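Local coordinates for insecticidal crystal protein Cry35Ab1 (Bacillus thuringiensis, PDB 4JP0) that forms one component of a binary insecticidal toxin active on western corn rootworm, where the larval midgut epithelium is probably the primary target, at residues K108-G113 against Q133-T138; V219-H224 against S297-P302; N308-L313 against N342-P347. One frame throughout, in Å; residues are numbered along the deposited sequence.

Contact 1. Residues K108-G113 against Q133-T138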
ATOM      1  N   LYS A 108     -13.556  -6.737 -25.750  1.00 16.26           N
ATOM      2  CA  LYS A 108     -13.017  -7.083 -27.076  1.00 16.83           C
ATOM      3  C   LYS A 108     -11.625  -7.681 -26.927  1.00 16.22           C
ATOM      4  O   LYS A 108     -11.009  -7.539 -25.871  1.00 15.05           O
ATOM      5  CB  LYS A 108     -12.970  -5.854 -27.986  1.00 16.16           C
ATOM      6  CG  LYS A 108     -14.385  -5.251 -28.166  1.00 19.36           C
ATOM      7  CD  LYS A 108     -14.459  -4.141 -29.216  1.00 19.43           C
ATOM      8  CE  LYS A 108     -15.595  -3.161 -28.915  1.00 20.82           C
ATOM      9  NZ  LYS A 108     -15.796  -2.173 -30.017  1.00 21.21           N
ATOM     10  N   VAL A 109     -11.114  -8.300 -27.992  1.00 14.38           N
ATOM     11  CA  VAL A 109      -9.842  -8.995 -27.883  1.00 14.07           C
ATOM     12  C   VAL A 109      -8.890  -8.517 -28.954  1.00 14.38           C
ATOM     13  O   VAL A 109      -9.308  -8.083 -30.031  1.00 13.50           O
ATOM     14  CB  VAL A 109     -10.016 -10.551 -27.945  1.00 13.76           C
ATOM     15  CG1 VAL A 109     -10.969 -11.093 -26.836  1.00 15.23           C
ATOM     16  CG2 VAL A 109     -10.531 -11.011 -29.362  1.00 14.54           C
ATOM     17  N   LEU A 110      -7.598  -8.611 -28.648  1.00 14.11           N
ATOM     18  CA  LEU A 110      -6.534  -8.189 -29.559  1.00 14.69           C
ATOM     19  C   LEU A 110      -6.590  -9.042 -30.826  1.00 14.25           C
ATOM     20  O   LEU A 110      -6.566 -10.284 -30.759  1.00 14.02           O
ATOM     21  CB  LEU A 110      -5.196  -8.445 -28.875  1.00 15.76           C
ATOM     22  CG  LEU A 110      -4.030  -7.567 -29.239  1.00 19.14           C
ATOM     23  CD1 LEU A 110      -4.403  -6.133 -28.782  1.00 23.85           C
ATOM     24  CD2 LEU A 110      -2.704  -8.077 -28.579  1.00 19.85           C
ATOM     25  N   THR A 111      -6.635  -8.375 -31.976  1.00 13.98           N
ATOM     26  CA  THR A 111      -6.774  -9.036 -33.268  1.00 14.40           C
ATOM     27  C   THR A 111      -5.824  -8.459 -34.340  1.00 14.88           C
ATOM     28  O   THR A 111      -5.803  -7.242 -34.582  1.00 16.50           O
ATOM     29  CB  THR A 111      -8.205  -8.815 -33.712  1.00 14.80           C
ATOM     30  OG1 THR A 111      -9.090  -9.313 -32.685  1.00 15.67           O
ATOM     31  CG2 THR A 111      -8.539  -9.638 -34.919  1.00 15.24           C
ATOM     32  N   ALA A 112      -5.041  -9.311 -34.996  1.00 14.19           N
ATOM     33  CA  ALA A 112      -4.189  -8.852 -36.082  1.00 14.56           C
ATOM     34  C   ALA A 112      -4.992  -8.692 -37.353  1.00 15.71           C
ATOM     35  O   ALA A 112      -5.773  -9.579 -37.722  1.00 15.63           O
ATOM     36  CB  ALA A 112      -3.030  -9.840 -36.328  1.00 14.32           C
ATOM     37  N   GLY A 113      -4.800  -7.555 -38.019  1.00 15.48           N
ATOM     38  CA  GLY A 113      -5.407  -7.305 -39.342  1.00 15.77           C
ATOM     39  C   GLY A 113      -4.770  -8.221 -40.364  1.00 16.43           C
ATOM     40  O   GLY A 113      -3.659  -8.707 -40.155  1.00 14.70           O
ATOM     41  N   GLN A 133      -6.437 -13.954 -33.481  1.00 14.72           N
ATOM     42  CA  GLN A 133      -6.735 -13.500 -32.140  1.00 13.66           C
ATOM     43  C   GLN A 133      -5.924 -14.307 -31.111  1.00 14.44           C
ATOM     44  O   GLN A 133      -6.164 -14.220 -29.917  1.00 13.28           O
ATOM     45  CB  GLN A 133      -8.252 -13.637 -31.897  1.00 14.97           C
ATOM     46  CG  GLN A 133      -9.036 -12.610 -32.761  1.00 14.64           C
ATOM     47  CD  GLN A 133     -10.527 -12.660 -32.516  1.00 15.54           C
ATOM     48  OE1 GLN A 133     -11.033 -13.672 -32.059  1.00 16.61           O
ATOM     49  NE2 GLN A 133     -11.223 -11.546 -32.762  1.00 14.98           N
ATOM     50  N   GLN A 134      -4.915 -15.049 -31.576  1.00 14.60           N
ATOM     51  CA  GLN A 134      -4.090 -15.817 -30.649  1.00 14.93           C
ATOM     52  C   GLN A 134      -2.664 -15.217 -30.605  1.00 14.06           C
ATOM     53  O   GLN A 134      -2.103 -14.860 -31.640  1.00 12.60           O
ATOM     54  CB  GLN A 134      -4.001 -17.290 -31.038  1.00 15.85           C
ATOM     55  CG  GLN A 134      -5.318 -17.964 -31.481  1.00 21.39           C
ATOM     56  CD  GLN A 134      -6.384 -17.869 -30.427  1.00 25.50           C
ATOM     57  OE1 GLN A 134      -6.134 -18.210 -29.273  1.00 23.84           O
ATOM     58  NE2 GLN A 134      -7.593 -17.427 -30.820  1.00 27.34           N
ATOM     59  N   TRP A 135      -2.075 -15.188 -29.414  1.00 12.91           N
ATOM     60  CA  TRP A 135      -0.822 -14.481 -29.163  1.00 13.22           C
ATOM     61  C   TRP A 135       0.119 -15.306 -28.302  1.00 14.26           C
ATOM     62  O   TRP A 135      -0.315 -16.037 -27.409  1.00 13.97           O
ATOM     63  CB  TRP A 135      -1.124 -13.149 -28.431  1.00 12.70           C
ATOM     64  CG  TRP A 135      -2.057 -12.279 -29.227  1.00 12.72           C
ATOM     65  CD1 TRP A 135      -3.399 -12.327 -29.238  1.00 15.31           C
ATOM     66  CD2 TRP A 135      -1.680 -11.358 -30.255  1.00 12.91           C
ATOM     67  NE1 TRP A 135      -3.913 -11.456 -30.171  1.00 11.45           N
ATOM     68  CE2 TRP A 135      -2.874 -10.841 -30.815  1.00 13.24           C
ATOM     69  CE3 TRP A 135      -0.452 -10.859 -30.704  1.00 11.29           C
ATOM     70  CZ2 TRP A 135      -2.881  -9.874 -31.823  1.00 13.88           C
ATOM     71  CZ3 TRP A 135      -0.447  -9.879 -31.703  1.00 11.13           C
ATOM     72  CH2 TRP A 135      -1.665  -9.396 -32.259  1.00 12.77           C
ATOM     73  N   ASN A 136       1.417 -15.139 -28.564  1.00 14.79           N
ATOM     74  CA  ASN A 136       2.446 -15.822 -27.826  1.00 15.15           C
ATOM     75  C   ASN A 136       3.243 -14.830 -27.031  1.00 16.45           C
ATOM     76  O   ASN A 136       3.511 -13.749 -27.521  1.00 12.77           O
ATOM     77  CB  ASN A 136       3.369 -16.519 -28.809  1.00 15.39           C
ATOM     78  CG  ASN A 136       2.647 -17.631 -29.567  1.00 18.49           C
ATOM     79  OD1 ASN A 136       1.932 -18.454 -28.965  1.00 19.46           O
ATOM     80  ND2 ASN A 136       2.792 -17.637 -30.877  1.00 19.54           N
ATOM     81  N   LEU A 137       3.636 -15.234 -25.814  1.00 17.22           N
ATOM     82  CA  LEU A 137       4.467 -14.400 -24.954  1.00 19.22           C
ATOM     83  C   LEU A 137       5.817 -15.052 -24.801  1.00 19.98           C
ATOM     84  O   LEU A 137       5.912 -16.239 -24.375  1.00 23.01           O
ATOM     85  CB  LEU A 137       3.796 -14.148 -23.595  1.00 20.68           C
ATOM     86  CG  LEU A 137       2.919 -12.871 -23.568  1.00 22.00           C
ATOM     87  CD1 LEU A 137       1.684 -12.996 -24.408  1.00 25.06           C
ATOM     88  CD2 LEU A 137       2.530 -12.520 -22.117  1.00 26.96           C
ATOM     89  N   THR A 138       6.862 -14.319 -25.161  1.00 17.30           N
ATOM     90  CA  THR A 138       8.207 -14.847 -25.084  1.00 18.88           C
ATOM     91  C   THR A 138       8.980 -14.070 -24.029  1.00 17.88           C
ATOM     92  O   THR A 138       9.089 -12.864 -24.136  1.00 17.56           O
ATOM     93  CB  THR A 138       8.879 -14.632 -26.451  1.00 19.48           C
ATOM     94  OG1 THR A 138       8.118 -15.309 -27.470  1.00 20.61           O
ATOM     95  CG2 THR A 138      10.283 -15.269 -26.489  1.00 23.60           C
TER
HETATM   96  O   HOH W   1      -6.673 -11.963 -28.390  1.00 15.09           O

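Contact 2. Residues V219-H224 against S297-P302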
ATOM      1  N   VAL A 219      -0.007  13.034  33.238  1.00 28.68           N
ATOM      2  CA  VAL A 219      -0.786  13.823  34.180  1.00 29.03           C
ATOM      3  C   VAL A 219      -0.448  13.425  35.596  1.00 28.66           C
ATOM      4  O   VAL A 219      -0.260  12.250  35.874  1.00 28.74           O
ATOM      5  CB  VAL A 219      -2.263  13.552  33.979  1.00 29.36           C
ATOM      6  CG1 VAL A 219      -3.089  14.380  34.957  1.00 32.10           C
ATOM      7  CG2 VAL A 219      -2.673  13.874  32.534  1.00 31.22           C
ATOM      8  N   ALA A 220      -0.324  14.414  36.473  1.00 28.25           N
ATOM      9  CA  ALA A 220      -0.065  14.185  37.898  1.00 28.76           C
ATOM     10  C   ALA A 220      -1.315  14.535  38.673  1.00 28.65           C
ATOM     11  O   ALA A 220      -1.845  15.641  38.526  1.00 28.80           O
ATOM     12  CB  ALA A 220       1.087  15.039  38.369  1.00 28.43           C
ATOM     13  N   LEU A 221      -1.781  13.606  39.497  1.00 28.03           N
ATOM     14  CA  LEU A 221      -2.966  13.830  40.303  1.00 27.74           C
ATOM     15  C   LEU A 221      -2.701  13.779  41.792  1.00 26.88           C
ATOM     16  O   LEU A 221      -1.977  12.908  42.288  1.00 26.12           O
ATOM     17  CB  LEU A 221      -4.065  12.811  39.979  1.00 27.89           C
ATOM     18  CG  LEU A 221      -4.646  12.917  38.571  1.00 30.03           C
ATOM     19  CD1 LEU A 221      -3.864  12.051  37.627  1.00 31.93           C
ATOM     20  CD2 LEU A 221      -6.101  12.536  38.569  1.00 33.00           C
ATOM     21  N   ARG A 222      -3.331  14.692  42.513  1.00 26.03           N
ATOM     22  CA  ARG A 222      -3.277  14.646  43.960  1.00 26.10           C
ATOM     23  C   ARG A 222      -4.390  13.709  44.446  1.00 25.95           C
ATOM     24  O   ARG A 222      -5.201  13.245  43.652  1.00 24.79           O
ATOM     25  CB  ARG A 222      -3.453  16.061  44.535  1.00 26.06           C
ATOM     26  CG  ARG A 222      -2.456  17.049  43.919  1.00 27.44           C
ATOM     27  CD  ARG A 222      -2.154  18.269  44.795  1.00 27.98           C
ATOM     28  NE  ARG A 222      -3.329  19.075  45.075  1.00 28.02           N
ATOM     29  CZ  ARG A 222      -3.276  20.196  45.796  1.00 27.88           C
ATOM     30  NH1 ARG A 222      -2.113  20.605  46.250  1.00 27.27           N
ATOM     31  NH2 ARG A 222      -4.356  20.904  46.068  1.00 25.57           N
ATOM     32  N   PRO A 223      -4.425  13.408  45.739  1.00 27.28           N
ATOM     33  CA  PRO A 223      -5.504  12.578  46.282  1.00 27.86           C
ATOM     34  C   PRO A 223      -6.888  13.150  46.009  1.00 28.83           C
ATOM     35  O   PRO A 223      -7.119  14.371  46.073  1.00 28.39           O
ATOM     36  CB  PRO A 223      -5.227  12.577  47.801  1.00 28.54           C
ATOM     37  CG  PRO A 223      -3.767  12.821  47.914  1.00 28.30           C
ATOM     38  CD  PRO A 223      -3.433  13.781  46.768  1.00 26.38           C
ATOM     39  N   HIS A 224      -7.802  12.248  45.666  1.00 30.30           N
ATOM     40  CA  HIS A 224      -9.231  12.555  45.589  1.00 31.30           C
ATOM     41  C   HIS A 224      -9.568  13.663  44.605  1.00 32.32           C
ATOM     42  O   HIS A 224     -10.254  14.615  44.939  1.00 31.53           O
ATOM     43  CB  HIS A 224      -9.791  12.881  46.993  1.00 31.76           C
ATOM     44  CG  HIS A 224      -9.724  11.730  47.960  1.00 33.09           C
ATOM     45  ND1 HIS A 224     -10.393  10.540  47.756  1.00 35.10           N
ATOM     46  CD2 HIS A 224      -9.049  11.584  49.127  1.00 32.51           C
ATOM     47  CE1 HIS A 224     -10.143   9.717  48.763  1.00 33.65           C
ATOM     48  NE2 HIS A 224      -9.331  10.327  49.608  1.00 32.34           N
ATOM     49  N   SER A 297     -10.093  14.420  27.603  1.00 43.68           N
ATOM     50  CA  SER A 297     -10.265  13.234  28.408  1.00 43.00           C
ATOM     51  C   SER A 297     -10.176  13.577  29.871  1.00 41.94           C
ATOM     52  O   SER A 297      -9.948  14.732  30.243  1.00 41.17           O
ATOM     53  CB  SER A 297      -9.258  12.145  28.048  1.00 44.19           C
ATOM     54  OG  SER A 297      -9.780  10.878  28.404  1.00 46.27           O
ATOM     55  N   GLU A 298     -10.372  12.574  30.707  1.00 40.42           N
ATOM     56  CA  GLU A 298     -10.383  12.831  32.131  1.00 40.07           C
ATOM     57  C   GLU A 298      -9.728  11.665  32.841  1.00 38.61           C
ATOM     58  O   GLU A 298      -9.829  10.533  32.368  1.00 37.35           O
ATOM     59  CB  GLU A 298     -11.834  12.975  32.607  1.00 39.98           C
ATOM     60  CG  GLU A 298     -12.057  14.153  33.528  1.00 44.50           C
ATOM     61  CD  GLU A 298     -13.393  14.106  34.261  1.00 48.17           C
ATOM     62  OE1 GLU A 298     -14.016  13.019  34.337  1.00 50.96           O
ATOM     63  OE2 GLU A 298     -13.806  15.165  34.777  1.00 48.74           O
ATOM     64  N   ILE A 299      -9.027  11.959  33.939  1.00 37.32           N
ATOM     65  CA  ILE A 299      -8.479  10.932  34.819  1.00 37.12           C
ATOM     66  C   ILE A 299      -9.071  11.153  36.186  1.00 36.13           C
ATOM     67  O   ILE A 299      -9.073  12.277  36.700  1.00 35.78           O
ATOM     68  CB  ILE A 299      -6.951  11.012  35.009  1.00 37.27           C
ATOM     69  CG1 ILE A 299      -6.197  10.995  33.697  1.00 37.54           C
ATOM     70  CG2 ILE A 299      -6.491   9.867  35.920  1.00 38.20           C
ATOM     71  CD1 ILE A 299      -6.519   9.816  32.787  1.00 37.63           C
ATOM     72  N   ASP A 300      -9.549  10.082  36.788  1.00 34.91           N
ATOM     73  CA  ASP A 300     -10.128  10.155  38.119  1.00 34.60           C
ATOM     74  C   ASP A 300      -9.186   9.429  39.076  1.00 32.84           C
ATOM     75  O   ASP A 300      -8.687   8.369  38.735  1.00 31.64           O
ATOM     76  CB  ASP A 300     -11.480   9.440  38.091  1.00 35.34           C
ATOM     77  CG  ASP A 300     -12.432   9.920  39.163  1.00 39.89           C
ATOM     78  OD1 ASP A 300     -11.988  10.230  40.296  1.00 43.03           O
ATOM     79  OD2 ASP A 300     -13.665  10.006  38.957  1.00 45.15           O
ATOM     80  N   ASN A 301      -8.888  10.047  40.224  1.00 31.48           N
ATOM     81  CA  ASN A 301      -8.117   9.422  41.303  1.00 30.62           C
ATOM     82  C   ASN A 301      -8.878   9.498  42.627  1.00 30.92           C
ATOM     83  O   ASN A 301      -8.696  10.436  43.425  1.00 30.58           O
ATOM     84  CB  ASN A 301      -6.753  10.061  41.502  1.00 30.30           C
ATOM     85  CG  ASN A 301      -6.068   9.534  42.745  1.00 28.62           C
ATOM     86  OD1 ASN A 301      -6.258   8.383  43.110  1.00 26.65           O
ATOM     87  ND2 ASN A 301      -5.289  10.368  43.408  1.00 25.07           N
ATOM     88  N   PRO A 302      -9.691   8.483  42.876  1.00 30.80           N
ATOM     89  CA  PRO A 302     -10.560   8.454  44.051  1.00 31.42           C
ATOM     90  C   PRO A 302      -9.874   7.906  45.273  1.00 31.56           C
ATOM     91  O   PRO A 302     -10.562   7.405  46.155  1.00 32.42           O
ATOM     92  CB  PRO A 302     -11.664   7.467  43.646  1.00 31.93           C
ATOM     93  CG  PRO A 302     -11.180   6.751  42.438  1.00 31.61           C
ATOM     94  CD  PRO A 302      -9.813   7.263  42.063  1.00 31.61           C
TER

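Contact 3. Residues N308-L313 against N342-P347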
ATOM      1  N   ASN A 308       0.128   9.116  39.169  1.00 25.96           N
ATOM      2  CA  ASN A 308       0.617   9.613  37.891  1.00 26.17           C
ATOM      3  C   ASN A 308      -0.007   8.758  36.794  1.00 24.83           C
ATOM      4  O   ASN A 308      -0.213   7.557  36.983  1.00 21.98           O
ATOM      5  CB  ASN A 308       2.157   9.556  37.830  1.00 27.27           C
ATOM      6  CG  ASN A 308       2.842  10.270  39.046  1.00 33.22           C
ATOM      7  OD1 ASN A 308       3.773   9.727  39.671  1.00 41.31           O
ATOM      8  ND2 ASN A 308       2.370  11.471  39.381  1.00 36.38           N
ATOM      9  N   SER A 309      -0.302   9.369  35.645  1.00 23.42           N
ATOM     10  CA  SER A 309      -0.898   8.631  34.530  1.00 23.65           C
ATOM     11  C   SER A 309      -0.210   9.049  33.255  1.00 23.83           C
ATOM     12  O   SER A 309       0.352  10.140  33.179  1.00 23.87           O
ATOM     13  CB  SER A 309      -2.383   8.973  34.424  1.00 23.90           C
ATOM     14  OG  SER A 309      -3.040   8.229  33.399  1.00 23.53           O
ATOM     15  N   ILE A 310      -0.221   8.166  32.274  1.00 23.41           N
ATOM     16  CA  ILE A 310       0.278   8.494  30.965  1.00 23.02           C
ATOM     17  C   ILE A 310      -0.497   7.629  29.991  1.00 22.76           C
ATOM     18  O   ILE A 310      -0.965   6.549  30.342  1.00 21.65           O
ATOM     19  CB  ILE A 310       1.795   8.234  30.858  1.00 23.79           C
ATOM     20  CG1 ILE A 310       2.349   8.821  29.544  1.00 24.63           C
ATOM     21  CG2 ILE A 310       2.078   6.766  30.949  1.00 25.05           C
ATOM     22  CD1 ILE A 310       3.848   8.965  29.491  1.00 29.17           C
ATOM     23  N   GLY A 311      -0.610   8.085  28.753  1.00 22.69           N
ATOM     24  CA  GLY A 311      -1.333   7.338  27.755  1.00 22.34           C
ATOM     25  C   GLY A 311      -0.490   6.976  26.549  1.00 22.53           C
ATOM     26  O   GLY A 311       0.502   7.650  26.241  1.00 22.50           O
ATOM     27  N   PHE A 312      -0.874   5.886  25.896  1.00 21.28           N
ATOM     28  CA  PHE A 312      -0.213   5.468  24.665  1.00 21.67           C
ATOM     29  C   PHE A 312      -1.188   5.309  23.519  1.00 21.57           C
ATOM     30  O   PHE A 312      -2.368   5.023  23.728  1.00 21.74           O
ATOM     31  CB  PHE A 312       0.504   4.150  24.889  1.00 20.26           C
ATOM     32  CG  PHE A 312       1.624   4.242  25.892  1.00 21.84           C
ATOM     33  CD1 PHE A 312       1.405   3.959  27.234  1.00 20.29           C
ATOM     34  CD2 PHE A 312       2.891   4.613  25.492  1.00 20.72           C
ATOM     35  CE1 PHE A 312       2.414   4.056  28.155  1.00 21.74           C
ATOM     36  CE2 PHE A 312       3.916   4.688  26.407  1.00 21.27           C
ATOM     37  CZ  PHE A 312       3.678   4.405  27.742  1.00 21.21           C
ATOM     38  N   LEU A 313      -0.659   5.488  22.316  1.00 21.12           N
ATOM     39  CA  LEU A 313      -1.383   5.296  21.057  1.00 21.27           C
ATOM     40  C   LEU A 313      -0.610   4.329  20.191  1.00 21.04           C
ATOM     41  O   LEU A 313       0.624   4.294  20.246  1.00 20.30           O
ATOM     42  CB  LEU A 313      -1.467   6.623  20.312  1.00 20.92           C
ATOM     43  CG  LEU A 313      -2.381   7.648  20.986  1.00 22.77           C
ATOM     44  CD1 LEU A 313      -2.069   9.039  20.503  1.00 22.09           C
ATOM     45  CD2 LEU A 313      -3.840   7.247  20.657  1.00 22.33           C
ATOM     46  N   ASN A 342      -4.712   4.083  25.228  1.00 24.18           N
ATOM     47  CA  ASN A 342      -4.807   3.373  26.490  1.00 25.03           C
ATOM     48  C   ASN A 342      -4.048   4.141  27.510  1.00 24.50           C
ATOM     49  O   ASN A 342      -2.988   4.671  27.199  1.00 23.57           O
ATOM     50  CB  ASN A 342      -4.164   1.996  26.377  1.00 25.27           C
ATOM     51  CG  ASN A 342      -5.088   0.994  25.776  1.00 28.12           C
ATOM     52  OD1 ASN A 342      -5.846   0.326  26.508  1.00 27.52           O
ATOM     53  ND2 ASN A 342      -5.062   0.873  24.434  1.00 28.01           N
ATOM     54  N   VAL A 343      -4.566   4.222  28.730  1.00 23.84           N
ATOM     55  CA  VAL A 343      -3.794   4.889  29.774  1.00 25.03           C
ATOM     56  C   VAL A 343      -3.257   3.891  30.803  1.00 25.28           C
ATOM     57  O   VAL A 343      -3.809   2.783  30.994  1.00 25.83           O
ATOM     58  CB  VAL A 343      -4.628   5.957  30.508  1.00 25.59           C
ATOM     59  CG1 VAL A 343      -4.931   7.114  29.579  1.00 25.77           C
ATOM     60  CG2 VAL A 343      -5.927   5.340  31.036  1.00 27.23           C
ATOM     61  N   THR A 344      -2.182   4.264  31.480  1.00 24.65           N
ATOM     62  CA  THR A 344      -1.688   3.399  32.535  1.00 24.07           C
ATOM     63  C   THR A 344      -1.227   4.293  33.655  1.00 24.80           C
ATOM     64  O   THR A 344      -0.893   5.457  33.452  1.00 24.06           O
ATOM     65  CB  THR A 344      -0.616   2.390  32.017  1.00 24.49           C
ATOM     66  OG1 THR A 344      -0.276   1.455  33.051  1.00 22.96           O
ATOM     67  CG2 THR A 344       0.719   3.083  31.677  1.00 23.04           C
ATOM     68  N   SER A 345      -1.238   3.768  34.862  1.00 25.21           N
ATOM     69  CA  SER A 345      -0.973   4.624  36.001  1.00 25.86           C
ATOM     70  C   SER A 345       0.064   4.117  36.970  1.00 26.06           C
ATOM     71  O   SER A 345       0.511   2.960  36.902  1.00 25.50           O
ATOM     72  CB  SER A 345      -2.282   4.807  36.757  1.00 26.41           C
ATOM     73  OG  SER A 345      -2.702   3.545  37.261  1.00 27.85           O
ATOM     74  N   TYR A 346       0.450   5.012  37.882  1.00 26.09           N
ATOM     75  CA  TYR A 346       1.368   4.678  38.946  1.00 27.19           C
ATOM     76  C   TYR A 346       1.000   5.489  40.177  1.00 26.44           C
ATOM     77  O   TYR A 346       1.012   6.701  40.123  1.00 25.99           O
ATOM     78  CB  TYR A 346       2.781   5.021  38.560  1.00 28.10           C
ATOM     79  CG  TYR A 346       3.719   4.532  39.589  1.00 31.74           C
ATOM     80  CD1 TYR A 346       3.760   3.192  39.909  1.00 33.97           C
ATOM     81  CD2 TYR A 346       4.548   5.408  40.278  1.00 35.13           C
ATOM     82  CE1 TYR A 346       4.626   2.716  40.884  1.00 38.78           C
ATOM     83  CE2 TYR A 346       5.423   4.935  41.261  1.00 38.59           C
ATOM     84  CZ  TYR A 346       5.450   3.589  41.553  1.00 38.75           C
ATOM     85  OH  TYR A 346       6.306   3.099  42.527  1.00 42.21           O
ATOM     86  N   PRO A 347       0.632   4.840  41.270  1.00 26.17           N
ATOM     87  CA  PRO A 347       0.550   3.378  41.371  1.00 26.58           C
ATOM     88  C   PRO A 347      -0.455   2.809  40.389  1.00 26.70           C
ATOM     89  O   PRO A 347      -1.405   3.507  40.027  1.00 27.18           O
ATOM     90  CB  PRO A 347       0.058   3.148  42.813  1.00 26.19           C
ATOM     91  CG  PRO A 347       0.386   4.386  43.531  1.00 26.76           C
ATOM     92  CD  PRO A 347       0.240   5.513  42.510  1.00 26.44           C
TER
HETATM   93  O   HOH W   2       2.637   8.416  41.621  1.00 38.53           O

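Contact 1. Residues K108-G113 against Q133-T138
Trp135 and Leu110 form the tight part of this contact. Leu110 CD2 stands 3.7 Å from the centroid of the six-membered ring of Trp135, 16° off its normal, a CH-pi contact over one face. Leu110 O lies near the plane of that ring and accepts from Trp135 NE1 at 3.0 Å; NE1 approaches from above the carbonyl plane, not on a lone pair, and bond and CH-pi contact together favour this ring orientation. Gln133, extended beyond CG, runs alongside Thr111 and gives NE2 to Thr111 OG1 at 3.1 Å, bent to 141° at the hydrogen. Thr111 OG1 in turn donates to Val109 O at 2.9 Å. The amide has further partners: NE2 also bonds Asp125 O, and OE1 accepts from Ser127 N.

The contact is looser at Ala112, whose CB is 4.3 Å from Trp135 CH2, and on the hydrated side, where a water lies 2.9 Å from Leu110 O and 2.8 Å from Gln133 O. Gln133-Gln134-Trp135 matches the QxW motif of ricin-type beta-trefoils. The contact's chemistry implies that the indole N-H meets a buried backbone oxygen while the Gln133 amide ties in the Thr111 hydroxyl.

Contact 2. Residues V219-H224 against S297-P302
Two crossovers between beta sheets meet here, at one end of the elongated toxin_10 region: residues 222-224 lead from strand 202-221 into strand 225-234, and the chain beyond strand 292-301 returns to strand 307-323. Evidence that the strands face each other across two layers, and do not pair, comes from their axes, which approach to 8.6 Å for 219-221 and 297-301 at an angle of 30°.

Leu221 points into the interface between the layers. Its two methyls straddle one branch of Ile299: Leu221 CD1 and CD2 each lie 3.8 Å from Ile299 CG2, the side chains crossing at about a right angle. Leu221 CD2 also reaches the backbone, 3.5 Å from Ile299 O, and touches Asn301 CB at 3.9 Å.

The polar half centres on Asn301. With CG anti to the backbone N (chi1 172°), its amide extends across the gap and ND2 donates to Arg222 O at 2.9 Å. That bond is bent, 143° at the hydrogen, and ND2 comes in from above the carbonyl plane. ND2 also bonds Gln305 O, while OD1 is taken by Thr303 OG1, so a single buried amide pins both crossovers. At the solvent-exposed end, the His224 ring approaches Pro302 obliquely, with His224 CE1 3.5 Å from Pro302 O. His224 itself has positive phi, a left-handed backbone conformation at the turn into the next strand.

Around this pair, strand 225-234 flanks the second segment, with Asn301 and Ile299 backbone-bonded to Glu225 and Lys227. Strand 307-323 flanks the first, and Met307 at its start touches Leu221, Ile299 and Asn301, adding to the apolar layer between the sheets.

Contact 3. Residues N308-L313 against N342-P347
Asn308 and Tyr346 exchange two backbone hydrogen bonds, Asn308 N to Tyr346 O at 2.7 Å and Tyr346 N to Asn308 O at 2.8 Å. The pairs Ile310-Thr344 and Phe312-Asn342 repeat the exchange, giving six bonds that establish an antiparallel register. The non-hydrogen-bonded pairs lie between them, and Gly311 CA comes within 4.0 Å of Val343 CA. A water donates to both Asn308 OD1, at 2.6 Å, and Tyr346 O, so that this carbonyl has a second donor. At the strand's end Ser345 OG donates to the backbone O of Pro347, a residue preceded by a cis peptide bond.

Packing starts at Thr344. Chi1 of -173° sets its OG1 anti to the backbone N and leaves CG2 facing Ile310 CG2, 4.0 Å away, the two side chains lying side by side. The same methyl meets the Phe312 ring at its edge, 4.0 Å from CE1, making a small apolar patch on one face of the sheet.

Tyr161 covers Ile310 on that face, and Pro159 and Ile167 cover Phe312; across the sheet Val343 touches Tyr229 of strand 225-234. Strand 307-323 is an inner strand, its Ser309 and Gly311 backbone-bonded to Val219 and Ala214 of strand 202-221, whereas 327-346 is outermost within the chain and leads into helix 349-355.

From the N terminus, contact 1 comes first: it closes a short loop of 19 residues inside the beta-trefoil, joining strand 109-112 to the strand that runs on to residue 142. Contact 2 then closes a 72-residue loop in the toxin_10 region, bringing two sheets together at their ends. Contact 3 opens after it and closes the long hairpin of strands 307-323 and 327-346. All three follow in series, none enclosing or crossing another. Contact 1 lies across the chain's centre from the other two, its centre about 73 Å from that of contact 2. Contacts 2 and 3, centres about 11 Å apart, touch directly: Val219 O is 2.9 Å from Ser309 N, a probable hydrogen bond.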